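Local coordinates for protein lectin 2 (Agrocybe aegerita, PDB 4TQM) that binds glycans, holding N-acetylglucosamine residues in sites on a seven-sheeted beta-propeller, at residues T361-N366 with K376-D381; K337-V342 with G387-E392; A43-A48 with F93-K98; R128-G133 with V141-G146. The protein carries 1 engineered substitution. All coordinates share one frame; numbering follows the deposited sequence.

Interaction 1. Residues T361-N366 with K376-D381. With NAG (2-acetamido-2-deoxy-beta-D-glucopyranose), chain G.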
# COMPACT_ATOMS: atom_id res chain seq x y z
N THR A 361 6.19 -18.80 -6.63
CA THR A 361 5.23 -18.03 -5.85
C THR A 361 4.43 -18.98 -4.97
O THR A 361 3.68 -19.82 -5.46
CB THR A 361 4.27 -17.24 -6.76
OG1 THR A 361 5.03 -16.32 -7.56
CG2 THR A 361 3.27 -16.46 -5.93
N LEU A 362 4.60 -18.83 -3.66
CA LEU A 362 4.02 -19.74 -2.68
C LEU A 362 2.86 -19.10 -1.93
O LEU A 362 2.79 -17.87 -1.82
CB LEU A 362 5.10 -20.20 -1.70
CG LEU A 362 6.25 -20.99 -2.31
CD1 LEU A 362 7.48 -20.96 -1.41
CD2 LEU A 362 5.82 -22.42 -2.58
N VAL A 363 1.97 -19.93 -1.41
CA VAL A 363 0.76 -19.43 -0.78
C VAL A 363 0.44 -20.20 0.50
O VAL A 363 0.82 -21.35 0.66
CB VAL A 363 -0.44 -19.52 -1.75
CG1 VAL A 363 -0.98 -20.94 -1.81
CG2 VAL A 363 -1.54 -18.56 -1.34
N SER A 364 -0.25 -19.53 1.43
CA SER A 364 -0.79 -20.19 2.61
C SER A 364 -2.16 -19.61 2.91
O SER A 364 -2.31 -18.39 3.07
CB SER A 364 0.13 -20.01 3.82
OG SER A 364 -0.42 -20.63 4.97
N TYR A 365 -3.17 -20.48 2.96
CA TYR A 365 -4.54 -20.02 3.12
C TYR A 365 -4.99 -19.92 4.57
O TYR A 365 -4.61 -20.73 5.42
CB TYR A 365 -5.49 -20.93 2.33
CG TYR A 365 -5.19 -20.96 0.84
CD1 TYR A 365 -5.49 -19.88 0.03
CD2 TYR A 365 -4.59 -22.07 0.26
CE1 TYR A 365 -5.21 -19.90 -1.32
CE2 TYR A 365 -4.31 -22.11 -1.09
CZ TYR A 365 -4.62 -21.01 -1.88
OH TYR A 365 -4.35 -21.03 -3.23
N ASN A 366 -5.80 -18.90 4.85
CA ASN A 366 -6.39 -18.69 6.16
C ASN A 366 -7.54 -19.67 6.37
O ASN A 366 -8.39 -19.84 5.50
CB ASN A 366 -6.90 -17.25 6.26
CG ASN A 366 -7.16 -16.82 7.70
OD1 ASN A 366 -7.73 -17.55 8.50
ND2 ASN A 366 -6.73 -15.60 8.02
N LYS A 376 1.39 -24.02 -0.40
CA LYS A 376 1.27 -24.58 -1.75
C LYS A 376 1.93 -23.66 -2.78
O LYS A 376 1.93 -22.44 -2.62
CB LYS A 376 -0.20 -24.81 -2.11
CG LYS A 376 -0.92 -25.84 -1.25
CD LYS A 376 -2.37 -26.02 -1.66
CE LYS A 376 -2.51 -26.67 -3.04
NZ LYS A 376 -2.09 -28.10 -3.04
N ALA A 377 2.50 -24.26 -3.82
CA ALA A 377 3.13 -23.49 -4.88
C ALA A 377 2.11 -23.16 -5.97
O ALA A 377 1.56 -24.06 -6.61
CB ALA A 377 4.31 -24.25 -5.47
N LEU A 378 1.86 -21.87 -6.18
CA LEU A 378 0.88 -21.42 -7.15
C LEU A 378 1.43 -21.47 -8.57
O LEU A 378 0.77 -21.94 -9.50
CB LEU A 378 0.42 -20.00 -6.83
CG LEU A 378 -1.08 -19.81 -6.57
CD1 LEU A 378 -1.90 -20.32 -7.74
CD2 LEU A 378 -1.49 -20.52 -5.29
N THR A 379 2.65 -20.96 -8.74
CA THR A 379 3.27 -20.89 -10.06
C THR A 379 4.78 -20.70 -9.93
O THR A 379 5.28 -20.37 -8.86
CB THR A 379 2.71 -19.71 -10.88
OG1 THR A 379 3.35 -19.67 -12.16
CG2 THR A 379 2.95 -18.40 -10.15
N ASN A 380 5.49 -20.90 -11.03
CA ASN A 380 6.92 -20.61 -11.06
C ASN A 380 7.15 -19.15 -11.43
O ASN A 380 8.22 -18.59 -11.17
CB ASN A 380 7.64 -21.53 -12.04
CG ASN A 380 7.71 -22.96 -11.55
OD1 ASN A 380 7.75 -23.21 -10.34
ND2 ASN A 380 7.72 -23.91 -12.48
N ASP A 381 6.13 -18.53 -12.02
CA ASP A 381 6.22 -17.14 -12.46
C ASP A 381 6.20 -16.18 -11.27
O ASP A 381 5.78 -16.55 -10.17
CB ASP A 381 5.10 -16.81 -13.45
CG ASP A 381 5.10 -17.74 -14.66
OD1 ASP A 381 6.10 -18.47 -14.86
OD2 ASP A 381 4.10 -17.74 -15.42
C1 NAG G . 12.38 -22.00 -0.48
C2 NAG G . 11.29 -21.01 -0.09
C3 NAG G . 10.49 -21.57 1.09
C4 NAG G . 9.97 -22.96 0.74
C5 NAG G . 11.09 -23.86 0.22
C6 NAG G . 10.54 -25.20 -0.24
C7 NAG G . 11.84 -18.75 -0.72
C8 NAG G . 12.56 -17.48 -0.38
N2 NAG G . 11.86 -19.72 0.20
O3 NAG G . 9.40 -20.72 1.37
O4 NAG G . 9.41 -23.55 1.89
O5 NAG G . 11.79 -23.23 -0.84
O6 NAG G . 9.54 -25.00 -1.22
O7 NAG G . 11.27 -18.88 -1.80
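The phenol ring of Y365 meets K376 at its edge, where CD of the lysine lies near the ring plane, 4.4 Å from Y365 CE2. One face carries V363 CG2, 3.8 Å above the plane and shifted toward the rim. Y365 OH reaches L378 CD2 at 3.6 Å, the two side chains crossing at about a right angle. L378 CD2 also packs against V363 CG1 (3.5 Å). V363 can offer that branch because CG1 stands between its backbone N and carbonyl carbon (chi1 79°).

Strands 361-364 and 376-379 form an antiparallel hairpin at the outer edge of a propeller blade. V363 and K376 exchange two backbone hydrogen bonds, and T361 N donates to T379 O, but a beta bulge, with L378 as the extra residue opposite T361 and L362, shifts the register by one. T361 O accepts from L378 N at 2.8 Å. T361 OG1 donates to D381 O, just past strand 376-379, at 2.7 Å, arriving in the carbonyl plane. D381 N donates to T379 OG1, closing an ST turn. On the A377 face, L362 splits its branches: CD2 touches A377 CB at 3.7 Å, while CD1 approaches O3 of bound N-acetylglucosamine at 3.4 Å.

Interaction 2. Residues K337-V342 with G387-E392. With NAG (2-acetamido-2-deoxy-beta-D-glucopyranose), chain G.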
# COMPACT_ATOMS: atom_id res chain seq x y z
N LYS A 337 15.08 -9.41 -2.23
CA LYS A 337 14.85 -10.24 -3.41
C LYS A 337 13.41 -10.74 -3.54
O LYS A 337 12.92 -10.94 -4.65
CB LYS A 337 15.81 -11.43 -3.41
CG LYS A 337 17.28 -11.03 -3.41
CD LYS A 337 18.19 -12.23 -3.21
CE LYS A 337 17.91 -13.31 -4.24
NZ LYS A 337 18.78 -14.51 -4.06
N HIS A 338 12.73 -10.94 -2.41
CA HIS A 338 11.41 -11.55 -2.42
C HIS A 338 10.32 -10.59 -1.96
O HIS A 338 10.59 -9.63 -1.24
CB HIS A 338 11.41 -12.80 -1.53
CG HIS A 338 12.61 -13.68 -1.73
ND1 HIS A 338 13.59 -13.82 -0.77
CD2 HIS A 338 12.98 -14.46 -2.77
CE1 HIS A 338 14.52 -14.65 -1.22
NE2 HIS A 338 14.17 -15.05 -2.43
N ARG A 339 9.08 -10.85 -2.38
CA ARG A 339 7.96 -10.03 -1.93
C ARG A 339 6.99 -10.85 -1.09
O ARG A 339 6.87 -12.05 -1.27
CB ARG A 339 7.20 -9.41 -3.10
CG ARG A 339 7.98 -8.40 -3.92
CD ARG A 339 8.69 -9.07 -5.07
NE ARG A 339 8.89 -8.16 -6.19
CZ ARG A 339 9.35 -8.53 -7.38
NH1 ARG A 339 9.65 -9.81 -7.60
NH2 ARG A 339 9.49 -7.64 -8.34
N ARG A 340 6.30 -10.21 -0.15
CA ARG A 340 5.31 -10.92 0.66
C ARG A 340 4.10 -10.04 0.90
O ARG A 340 4.22 -8.85 1.21
CB ARG A 340 5.93 -11.38 1.99
CG ARG A 340 6.76 -12.66 1.87
CD ARG A 340 7.70 -12.83 3.05
NE ARG A 340 8.77 -11.83 3.03
CZ ARG A 340 9.80 -11.82 3.88
NH1 ARG A 340 9.90 -12.74 4.82
NH2 ARG A 340 10.73 -10.87 3.78
N PHE A 341 2.91 -10.62 0.75
CA PHE A 341 1.67 -9.89 0.95
C PHE A 341 0.68 -10.69 1.79
O PHE A 341 0.70 -11.93 1.81
CB PHE A 341 1.04 -9.50 -0.39
CG PHE A 341 1.88 -8.56 -1.21
CD1 PHE A 341 1.94 -7.21 -0.91
CD2 PHE A 341 2.61 -9.03 -2.30
CE1 PHE A 341 2.71 -6.35 -1.67
CE2 PHE A 341 3.38 -8.17 -3.06
CZ PHE A 341 3.43 -6.83 -2.75
N VAL A 342 -0.17 -9.96 2.50
CA VAL A 342 -1.20 -10.53 3.34
C VAL A 342 -2.53 -9.96 2.86
O VAL A 342 -2.93 -8.86 3.27
CB VAL A 342 -0.99 -10.16 4.82
CG1 VAL A 342 -1.91 -10.97 5.71
CG2 VAL A 342 0.46 -10.37 5.22
N GLY A 387 17.01 -13.07 -11.23
CA GLY A 387 16.83 -11.65 -11.47
C GLY A 387 15.78 -11.34 -12.51
O GLY A 387 15.64 -10.20 -12.95
N LYS A 388 15.03 -12.37 -12.92
CA LYS A 388 13.94 -12.20 -13.87
C LYS A 388 12.84 -11.35 -13.26
O LYS A 388 12.11 -10.64 -13.96
CB LYS A 388 13.40 -13.57 -14.29
CG LYS A 388 12.33 -13.53 -15.37
CD LYS A 388 12.23 -14.87 -16.08
CE LYS A 388 11.00 -14.93 -16.98
NZ LYS A 388 10.94 -13.77 -17.92
N TRP A 389 12.73 -11.41 -11.93
CA TRP A 389 11.80 -10.57 -11.19
C TRP A 389 12.49 -9.88 -10.02
O TRP A 389 12.00 -9.90 -8.89
CB TRP A 389 10.60 -11.39 -10.71
CG TRP A 389 9.67 -11.77 -11.82
CD1 TRP A 389 9.71 -12.91 -12.56
CD2 TRP A 389 8.58 -11.00 -12.32
NE1 TRP A 389 8.69 -12.90 -13.49
CE2 TRP A 389 7.99 -11.73 -13.36
CE3 TRP A 389 8.04 -9.75 -11.98
CZ2 TRP A 389 6.88 -11.26 -14.07
CZ3 TRP A 389 6.95 -9.29 -12.68
CH2 TRP A 389 6.38 -10.04 -13.72
N ALA A 390 13.64 -9.28 -10.29
CA ALA A 390 14.35 -8.51 -9.28
C ALA A 390 13.59 -7.22 -8.99
O ALA A 390 13.14 -6.54 -9.92
CB ALA A 390 15.76 -8.20 -9.74
N PRO A 391 13.42 -6.89 -7.70
CA PRO A 391 12.69 -5.68 -7.30
C PRO A 391 13.33 -4.41 -7.86
O PRO A 391 12.63 -3.42 -8.05
CB PRO A 391 12.81 -5.70 -5.78
CG PRO A 391 13.01 -7.13 -5.43
CD PRO A 391 13.83 -7.70 -6.55
N GLU A 392 14.63 -4.46 -8.12
CA GLU A 392 15.35 -3.31 -8.67
C GLU A 392 14.86 -2.95 -10.07
O GLU A 392 14.95 -1.79 -10.48
CB GLU A 392 16.86 -3.60 -8.72
CG GLU A 392 17.52 -3.84 -7.37
CD GLU A 392 17.61 -5.32 -7.01
OE1 GLU A 392 16.63 -6.06 -7.27
OE2 GLU A 392 18.65 -5.74 -6.48
C1 NAG G . 12.38 -22.00 -0.48
C2 NAG G . 11.29 -21.01 -0.09
C3 NAG G . 10.49 -21.57 1.09
C4 NAG G . 9.97 -22.96 0.74
C5 NAG G . 11.09 -23.86 0.22
C6 NAG G . 10.54 -25.20 -0.24
C7 NAG G . 11.84 -18.75 -0.72
C8 NAG G . 12.56 -17.48 -0.38
N2 NAG G . 11.86 -19.72 0.20
O3 NAG G . 9.40 -20.72 1.37
O4 NAG G . 9.41 -23.55 1.89
O5 NAG G . 11.79 -23.23 -0.84
O6 NAG G . 9.54 -25.00 -1.22
O7 NAG G . 11.27 -18.88 -1.80
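R339 reaches from strand 339-343 to the loop carrying W389 and P391, bridging two adjacent blades of the beta-propeller. That loop leads into strand 395-399, part of the sheet built mainly from the N-terminal strands.

R339 NH1 donates to W389 O at 2.7 Å, but the N-H...O angle of 119° makes the bond weak. The stronger polar partner is T394, whose OG1 is hydrogen-bonded to R339 NH2, so both terminal nitrogens are directed toward the loop and its continuation. A bend at chi2 (91°) in the arginine chain steers the guanidinium there.

Apolar and van der Waals contacts surround this bond. W389 CB lies in the guanidinium plane at its edge, 3.6 Å from R339 NH1, with the indole and guanidinium planes 63° apart. P391 CG sits over one guanidinium face, offset toward the rim. The same proline brings CD to 3.9 Å from K337 O, while K337 NZ forms a salt bridge with E358.

The sugar contact belongs to H338, whose nitrogens are held by T334 and E358. K337 CB covers the centre of one imidazole face, and methyl C8 of N-acetylglucosamine lies 3.5 Å above the centre of the opposite one.

Interaction 3. Residues A43-A48 with F93-K98. With NAG (2-acetamido-2-deoxy-beta-D-glucopyranose), chain B.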
# COMPACT_ATOMS: atom_id res chain seq x y z
N ALA A 43 0.18 -9.08 -20.75
CA ALA A 43 -0.99 -8.32 -21.18
C ALA A 43 -0.64 -7.06 -21.96
O ALA A 43 -1.28 -6.74 -22.96
CB ALA A 43 -1.86 -7.98 -19.98
N VAL A 44 0.37 -6.33 -21.49
CA VAL A 44 0.78 -5.09 -22.13
C VAL A 44 2.30 -5.09 -22.33
O VAL A 44 3.05 -5.27 -21.37
CB VAL A 44 0.38 -3.86 -21.30
CG1 VAL A 44 0.73 -2.58 -22.05
CG2 VAL A 44 -1.10 -3.89 -20.96
N LYS A 45 2.75 -4.88 -23.56
CA LYS A 45 4.18 -4.80 -23.83
C LYS A 45 4.67 -3.38 -23.61
O LYS A 45 5.06 -2.68 -24.55
CB LYS A 45 4.50 -5.30 -25.24
CG LYS A 45 4.28 -6.80 -25.42
CD LYS A 45 4.64 -7.27 -26.81
CE LYS A 45 4.57 -8.79 -26.91
NZ LYS A 45 4.88 -9.29 -28.27
N ASN A 46 4.64 -2.96 -22.35
CA ASN A 46 5.00 -1.60 -21.96
C ASN A 46 5.11 -1.56 -20.44
O ASN A 46 5.02 -2.59 -19.79
CB ASN A 46 3.93 -0.62 -22.45
CG ASN A 46 4.48 0.78 -22.67
OD1 ASN A 46 5.27 1.29 -21.88
ND2 ASN A 46 4.06 1.41 -23.77
N PHE A 47 5.33 -0.36 -19.89
CA PHE A 47 5.49 -0.18 -18.45
C PHE A 47 6.61 -1.06 -17.89
O PHE A 47 6.54 -1.52 -16.75
CB PHE A 47 4.18 -0.46 -17.70
CG PHE A 47 3.02 0.36 -18.17
CD1 PHE A 47 2.79 1.63 -17.66
CD2 PHE A 47 2.14 -0.14 -19.13
CE1 PHE A 47 1.72 2.39 -18.09
CE2 PHE A 47 1.06 0.62 -19.56
CZ PHE A 47 0.85 1.88 -19.04
N ALA A 48 7.64 -1.30 -18.69
CA ALA A 48 8.66 -2.29 -18.35
C ALA A 48 10.09 -1.80 -18.56
O ALA A 48 10.35 -0.91 -19.36
CB ALA A 48 8.43 -3.55 -19.13
N PHE A 93 -6.00 -6.10 -21.64
CA PHE A 93 -5.68 -4.71 -21.33
C PHE A 93 -5.24 -3.97 -22.59
O PHE A 93 -4.62 -4.55 -23.48
CB PHE A 93 -4.60 -4.62 -20.26
CG PHE A 93 -5.07 -5.02 -18.89
CD1 PHE A 93 -5.37 -4.05 -17.94
CD2 PHE A 93 -5.22 -6.35 -18.55
CE1 PHE A 93 -5.81 -4.42 -16.68
CE2 PHE A 93 -5.66 -6.72 -17.29
CZ PHE A 93 -5.95 -5.75 -16.36
N ALA A 94 -5.56 -2.68 -22.66
CA ALA A 94 -5.23 -1.86 -23.82
C ALA A 94 -3.72 -1.75 -24.04
O ALA A 94 -2.96 -1.51 -23.10
CB ALA A 94 -5.85 -0.48 -23.69
N ASP A 95 -3.31 -1.92 -25.29
CA ASP A 95 -1.91 -1.83 -25.68
C ASP A 95 -1.88 -1.27 -27.10
O ASP A 95 -2.39 -1.90 -28.02
CB ASP A 95 -1.26 -3.21 -25.64
CG ASP A 95 0.25 -3.17 -25.74
OD1 ASP A 95 0.81 -2.09 -26.06
OD2 ASP A 95 0.90 -4.22 -25.51
N PRO A 96 -1.28 -0.08 -27.29
CA PRO A 96 -0.54 0.74 -26.32
C PRO A 96 -1.45 1.50 -25.35
O PRO A 96 -2.65 1.62 -25.59
CB PRO A 96 0.18 1.75 -27.22
CG PRO A 96 -0.74 1.92 -28.38
CD PRO A 96 -1.33 0.55 -28.62
N PRO A 97 -0.87 2.00 -24.24
CA PRO A 97 -1.62 2.84 -23.31
C PRO A 97 -1.86 4.23 -23.88
O PRO A 97 -1.31 4.57 -24.93
CB PRO A 97 -0.68 2.94 -22.10
CG PRO A 97 0.69 2.76 -22.68
CD PRO A 97 0.50 1.73 -23.76
N LYS A 98 -2.68 5.02 -23.20
CA LYS A 98 -2.88 6.42 -23.56
C LYS A 98 -2.27 7.32 -22.50
O LYS A 98 -2.36 7.02 -21.30
CB LYS A 98 -4.37 6.72 -23.72
CG LYS A 98 -4.95 6.35 -25.08
CD LYS A 98 -6.45 6.11 -25.02
CE LYS A 98 -7.17 7.14 -24.15
NZ LYS A 98 -7.04 8.53 -24.68
C1 NAG B . 8.02 6.62 -23.42
C2 NAG B . 7.25 5.83 -22.36
C3 NAG B . 6.64 4.58 -22.95
C4 NAG B . 5.82 4.94 -24.18
C5 NAG B . 6.71 5.68 -25.17
C6 NAG B . 5.95 6.07 -26.44
C7 NAG B . 8.17 6.27 -20.17
C8 NAG B . 9.07 5.82 -19.05
N2 NAG B . 8.13 5.50 -21.25
O3 NAG B . 5.82 3.95 -21.99
O4 NAG B . 5.29 3.77 -24.78
O5 NAG B . 7.21 6.85 -24.57
O6 NAG B . 4.94 7.00 -26.09
O7 NAG B . 7.52 7.31 -20.07
O HOH W 1 -4.22 -7.66 -22.63
O HOH W 2 -0.26 -6.48 -25.50
O HOH W 3 2.71 -0.19 -26.03
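A43 lies alongside F93, and V44 alongside D95, with V44 CA and D95 CA 5.5 Å apart where a classic beta bulge runs into an inverse gamma turn centred on K45. Residues 93-98 form a loop, kinked by a cis peptide between D95 and P96. The contact links edge strand 41-44 of one propeller blade to this loop, which precedes strand 98-101 of the next.

V44 directs its two methyls differently: CG2 packs on F93 CB at 3.6 Å, whereas CG1 lies against the D95 carboxylate. With CG anti to its backbone N (chi1 -168°), D95 extends across to the turn and accepts from K45 N at 2.8 Å, nearly straight (N-H...O 167°) though from above the carboxylate plane. F47 and P97 slide past each other in opposite directions, F47 CZ meeting P97 CB at 3.6 Å.

Water supplements the single direct hydrogen bond, one molecule linking A43 O to F93 N and another A43 O to D95 OD2. The N46 amide faces the sugar: OD1 accepts from O3 of N-acetylglucosamine at 2.7 Å, and ND2 donates to O4 at 2.8 Å. Its OD1 also accepts from F47 N on a lone pair, which fixes the rotation of the amide. Since a third water joins N46 ND2 to D95 OD1, the geometry is consistent with D95 being a second-shell residue of this sugar site.

Interaction 4. Residues R128-G133 with V141-G146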
# COMPACT_ATOMS: atom_id res chain seq x y z
N ARG A 128 -14.25 6.64 -9.35
CA ARG A 128 -13.01 6.56 -10.12
C ARG A 128 -11.88 7.35 -9.45
O ARG A 128 -12.13 8.23 -8.63
CB ARG A 128 -13.23 7.03 -11.56
CG ARG A 128 -13.80 8.43 -11.70
CD ARG A 128 -14.19 8.74 -13.14
NE ARG A 128 -14.52 10.15 -13.32
CZ ARG A 128 -15.75 10.65 -13.28
NH1 ARG A 128 -16.79 9.85 -13.08
NH2 ARG A 128 -15.94 11.95 -13.45
N ALA A 129 -10.65 7.02 -9.81
CA ALA A 129 -9.48 7.53 -9.09
C ALA A 129 -8.97 8.88 -9.59
O ALA A 129 -8.69 9.06 -10.78
CB ALA A 129 -8.35 6.49 -9.13
N ASP A 130 -8.85 9.83 -8.66
CA ASP A 130 -8.15 11.08 -8.93
C ASP A 130 -6.66 10.85 -8.75
O ASP A 130 -6.24 9.84 -8.17
CB ASP A 130 -8.61 12.18 -7.96
CG ASP A 130 -9.96 12.76 -8.31
OD1 ASP A 130 -10.49 12.44 -9.40
OD2 ASP A 130 -10.50 13.55 -7.51
N ILE A 131 -5.85 11.77 -9.26
CA ILE A 131 -4.40 11.67 -9.08
C ILE A 131 -3.98 12.61 -7.96
O ILE A 131 -4.27 13.80 -8.00
CB ILE A 131 -3.65 12.04 -10.37
CG1 ILE A 131 -4.03 11.07 -11.50
CG2 ILE A 131 -2.15 12.03 -10.14
CD1 ILE A 131 -3.37 11.39 -12.82
N ILE A 132 -3.32 12.07 -6.94
CA ILE A 132 -2.91 12.91 -5.82
C ILE A 132 -1.42 12.77 -5.57
O ILE A 132 -0.95 11.69 -5.24
CB ILE A 132 -3.67 12.58 -4.52
CG1 ILE A 132 -5.18 12.73 -4.72
CG2 ILE A 132 -3.20 13.48 -3.38
CD1 ILE A 132 -5.90 11.43 -5.02
N GLY A 133 -0.67 13.86 -5.75
CA GLY A 133 0.77 13.80 -5.58
C GLY A 133 1.28 14.75 -4.52
O GLY A 133 0.90 15.92 -4.48
N VAL A 141 -3.44 17.94 -7.05
CA VAL A 141 -4.50 17.01 -7.41
C VAL A 141 -4.93 17.18 -8.87
O VAL A 141 -5.13 18.30 -9.33
CB VAL A 141 -5.74 17.18 -6.49
CG1 VAL A 141 -6.89 16.29 -6.96
CG2 VAL A 141 -5.37 16.86 -5.05
N SER A 142 -5.04 16.07 -9.58
CA SER A 142 -5.68 16.05 -10.90
C SER A 142 -7.01 15.31 -10.81
O SER A 142 -7.05 14.10 -10.56
CB SER A 142 -4.79 15.39 -11.94
OG SER A 142 -5.50 15.21 -13.16
N ARG A 143 -8.09 16.05 -11.01
CA ARG A 143 -9.44 15.49 -10.92
C ARG A 143 -9.79 14.63 -12.13
O ARG A 143 -9.57 15.02 -13.28
CB ARG A 143 -10.46 16.61 -10.72
CG ARG A 143 -10.32 17.34 -9.38
CD ARG A 143 -11.00 18.70 -9.39
NE ARG A 143 -12.43 18.61 -9.70
CZ ARG A 143 -13.39 18.60 -8.78
NH1 ARG A 143 -13.08 18.68 -7.49
NH2 ARG A 143 -14.66 18.52 -9.15
N ASN A 144 -10.33 13.44 -11.85
CA ASN A 144 -10.75 12.52 -12.89
C ASN A 144 -12.15 12.89 -13.38
O ASN A 144 -13.14 12.67 -12.67
CB ASN A 144 -10.73 11.09 -12.36
CG ASN A 144 -10.88 10.04 -13.45
OD1 ASN A 144 -11.48 10.29 -14.49
ND2 ASN A 144 -10.32 8.85 -13.21
N ASN A 145 -12.23 13.45 -14.58
CA ASN A 145 -13.51 13.89 -15.13
C ASN A 145 -14.15 12.84 -16.04
O ASN A 145 -15.07 13.15 -16.80
CB ASN A 145 -13.34 15.22 -15.87
CG ASN A 145 -12.94 16.36 -14.95
OD1 ASN A 145 -13.43 16.46 -13.83
ND2 ASN A 145 -12.03 17.20 -15.42
N GLY A 146 -13.67 11.61 -15.95
CA GLY A 146 -14.23 10.52 -16.73
C GLY A 146 -13.70 10.49 -18.15
O GLY A 146 -13.21 11.50 -18.66
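R128 and N144 cross obliquely, their guanidinium and amide planes turned 73° apart. The arginine grips N144 side-on, NE (2.9 Å) and NH2 (3.0 Å) both donating to the single atom N144 O from the same face of the carbonyl plane. The N144 amide also reaches 128-133: ND2 donates to A129 O at 2.9 Å, and also to T66 O. The A129 bond begins in the amide plane but meets the carbonyl from above. N144 CG stands anti to the backbone N (chi1 -168°), which leaves OD1 placed to accept from G146 N in an Asx turn.

The D130 carboxylate is turned 35° from the N144 amide plane. D130 OD1 takes N144 N at 2.7 Å from above the carboxylate plane, and OD2 forms a salt bridge with R124. I132 and V141, by contrast, lie side by side and point the same way, I132 CG1 4.1 Å from V141 CG2. I131 and S142 exchange two backbone hydrogen bonds as an antiparallel pair.

The hairpin of strands 130-134 and 139-142 forms the middle of a four-stranded propeller blade, flanked by strands 117-121 and 154-157, with I131 and S142 packing against I101 of the preceding sheet.

From the N terminus, interaction 3 comes first: its 44-residue loop spans most of the second sheet and joins the edge strand 41-44 of the first sheet to the loop before strand 98-101. Interaction 4 follows in series, a short closure within the third sheet, about 9 Å from interaction 3 at their nearest atoms. Much later, 337-342 opens interaction 2, and interaction 1 lies nested inside it, closing the outer hairpin of the last blade built from consecutive strands before 387-392 leads back to the first sheet. No two loops cross. Interactions 1 and 2 share one sheet and one bound N-acetylglucosamine, whereas interactions 1 and 4 sit on opposite sides of the chain's centre.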